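Side-chain contact in protein AggB (PDB 4PHX), which is the minor subunit of aggregative adherence fimbriae type I, an Ig-like, donor-strand-complemented beta sandwich that probably sits at the fimbrial tip and serves in adhesion: residues B[13-16]-B[17-21]. Residues are numbered along the deposited sequence; the frame is centred on the assembly and turned at random.
Sequences SQLR and DGMKL
L15 and L21 meet through their methyl groups on the inner side of a tight bend, L15 CD2 lying 3.8 Å from L21 CD1. M19 completes the cluster: its thioether reaches the same methyl at nearly a right angle to the L15 side chain, SD 3.5 Å and CE 3.6 Å from L15 CD2. M19 reaches back across the bend because its first torsion (chi1 -174°) turns CG away from the backbone N, and the bend at chi3 keeps CE, like SD, against L15 CD2. Both leucines are buried, and L62 and V64 of strand 61-67 carry the apolar packing further into the domain, while M19 remains exposed.

A type II beta turn from R16 to M19 reverses the chain, closed by the bond from M19 N to R16 O (3.0 Å, N-H...O angle 148°). G18 takes its third position, where positive phi (88°) would press a CB against the preceding carbonyl oxygen.

On the more open, polar side, R16 NH1 and D17 OD2 stay 6.2 Å apart. The long R16 chain, bent at chi2 and chi3, carries NH1 to N100 OD1, which also accepts from D17 N, and packs on R29 of a second subunit; the short D17 carboxylate accepts from G99 N. The chemistry thus divides the work: two buried, branched leucines fill the inner side with unbranched M19 across its exposed edge, whereas polar bonds tie the turn joining strand 14-15 to strand 20-27 to residues 99-100.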
ATOM      1  N   SER B  13      16.349   1.311  14.229  1.00 74.22           N
ATOM      2  CA  SER B  13      17.369   0.905  13.267  1.00 69.21           C
ATOM      3  C   SER B  13      16.860   0.991  11.836  1.00 62.65           C
ATOM      4  O   SER B  13      17.626   0.871  10.879  1.00 61.03           O
ATOM      5  CB  SER B  13      17.802  -0.524  13.581  1.00 65.79           C
ATOM      6  OG  SER B  13      18.030  -0.664  14.972  1.00 75.89           O
ATOM      7  N   GLN B  14      15.562   1.207  11.703  1.00 58.36           N
ATOM      8  CA  GLN B  14      14.903   1.200  10.414  1.00 61.70           C
ATOM      9  C   GLN B  14      14.434   2.605  10.078  1.00 63.18           C
ATOM     10  O   GLN B  14      14.400   3.480  10.942  1.00 67.58           O
ATOM     11  CB  GLN B  14      13.694   0.271  10.473  1.00 68.00           C
ATOM     12  CG  GLN B  14      12.464   0.899  11.134  1.00 74.75           C
ATOM     13  CD  GLN B  14      12.654   1.269  12.613  1.00 78.38           C
ATOM     14  OE1 GLN B  14      13.756   1.179  13.171  1.00 74.38           O
ATOM     15  NE2 GLN B  14      11.561   1.688  13.251  1.00 78.78           N
ATOM     16  N   LEU B  15      14.069   2.817   8.819  1.00 55.71           N
ATOM     17  CA  LEU B  15      13.655   4.125   8.355  1.00 57.48           C
ATOM     18  C   LEU B  15      12.665   3.917   7.242  1.00 57.06           C
ATOM     19  O   LEU B  15      12.947   3.173   6.297  1.00 54.88           O
ATOM     20  CB  LEU B  15      14.853   4.918   7.811  1.00 55.28           C
ATOM     21  CG  LEU B  15      15.868   5.494   8.804  1.00 55.14           C
ATOM     22  CD1 LEU B  15      16.989   6.210   8.085  1.00 44.88           C
ATOM     23  CD2 LEU B  15      15.173   6.434   9.741  1.00 56.80           C
ATOM     24  N   ARG B  16      11.513   4.571   7.335  1.00 49.34           N
ATOM     25  CA  ARG B  16      10.554   4.492   6.244  1.00 52.24           C
ATOM     26  C   ARG B  16      10.806   5.592   5.223  1.00 54.69           C
ATOM     27  O   ARG B  16      11.376   6.653   5.552  1.00 51.43           O
ATOM     28  CB  ARG B  16       9.114   4.529   6.756  1.00 56.15           C
ATOM     29  CG  ARG B  16       8.653   3.236   7.396  1.00 60.07           C
ATOM     30  CD  ARG B  16       8.224   2.200   6.350  1.00 68.31           C
ATOM     31  NE  ARG B  16       6.800   2.293   6.009  1.00 72.01           N
ATOM     32  CZ  ARG B  16       6.322   2.512   4.784  1.00 72.75           C
ATOM     33  NH1 ARG B  16       7.147   2.656   3.748  1.00 67.27           N
ATOM     34  NH2 ARG B  16       5.008   2.580   4.594  1.00 75.07           N
ATOM     35  N   ASP B  17      10.401   5.325   3.982  1.00 52.44           N
ATOM     36  CA  ASP B  17      10.549   6.297   2.909  1.00 51.71           C
ATOM     37  C   ASP B  17       9.901   7.602   3.341  1.00 52.02           C
ATOM     38  O   ASP B  17       8.801   7.597   3.886  1.00 52.92           O
ATOM     39  CB  ASP B  17       9.879   5.799   1.629  1.00 52.77           C
ATOM     40  CG  ASP B  17      10.040   6.776   0.471  1.00 55.92           C
ATOM     41  OD1 ASP B  17      11.160   7.302   0.277  1.00 47.75           O
ATOM     42  OD2 ASP B  17       9.049   7.029  -0.244  1.00 58.92           O
ATOM     43  N   GLY B  18      10.598   8.714   3.133  1.00 50.46           N
ATOM     44  CA  GLY B  18      10.025  10.018   3.410  1.00 50.17           C
ATOM     45  C   GLY B  18      10.231  10.464   4.840  1.00 47.29           C
ATOM     46  O   GLY B  18       9.833  11.561   5.210  1.00 49.01           O
ATOM     47  N   MET B  19      10.864   9.625   5.647  1.00 43.30           N
ATOM     48  CA  MET B  19      11.055   9.983   7.040  1.00 51.06           C
ATOM     49  C   MET B  19      12.043  11.148   7.190  1.00 48.09           C
ATOM     50  O   MET B  19      13.049  11.205   6.493  1.00 46.50           O
ATOM     51  CB  MET B  19      11.506   8.780   7.867  1.00 47.63           C
ATOM     52  CG  MET B  19      11.566   9.110   9.335  1.00 54.78           C
ATOM     53  SD  MET B  19      12.057   7.772  10.419  1.00 78.44           S
ATOM     54  CE  MET B  19      13.049   8.721  11.584  1.00 66.31           C
ATOM     55  N   LYS B  20      11.752  12.071   8.101  1.00 46.76           N
ATOM     56  CA  LYS B  20      12.612  13.240   8.303  1.00 49.87           C
ATOM     57  C   LYS B  20      13.812  12.942   9.207  1.00 47.14           C
ATOM     58  O   LYS B  20      13.660  12.576  10.375  1.00 43.74           O
ATOM     59  CB  LYS B  20      11.806  14.408   8.868  1.00 45.39           C
ATOM     60  CG  LYS B  20      10.349  14.411   8.447  1.00 49.80           C
ATOM     61  CD  LYS B  20      10.048  15.489   7.428  1.00 47.34           C
ATOM     62  CE  LYS B  20       8.548  15.764   7.343  1.00 47.50           C
ATOM     63  NZ  LYS B  20       8.248  16.982   6.514  1.00 53.91           N
ATOM     64  N   LEU B  21      15.009  13.089   8.655  1.00 44.65           N
ATOM     65  CA  LEU B  21      16.212  12.889   9.446  1.00 43.95           C
ATOM     66  C   LEU B  21      16.668  14.230  10.011  1.00 47.50           C
ATOM     67  O   LEU B  21      17.172  14.310  11.138  1.00 44.09           O
ATOM     68  CB  LEU B  21      17.320  12.306   8.588  1.00 46.32           C
ATOM     69  CG  LEU B  21      17.331  10.862   8.077  1.00 50.30           C
ATOM     70  CD1 LEU B  21      16.291   9.962   8.740  1.00 48.33           C
ATOM     71  CD2 LEU B  21      17.191  10.875   6.566  1.00 52.11           C
TER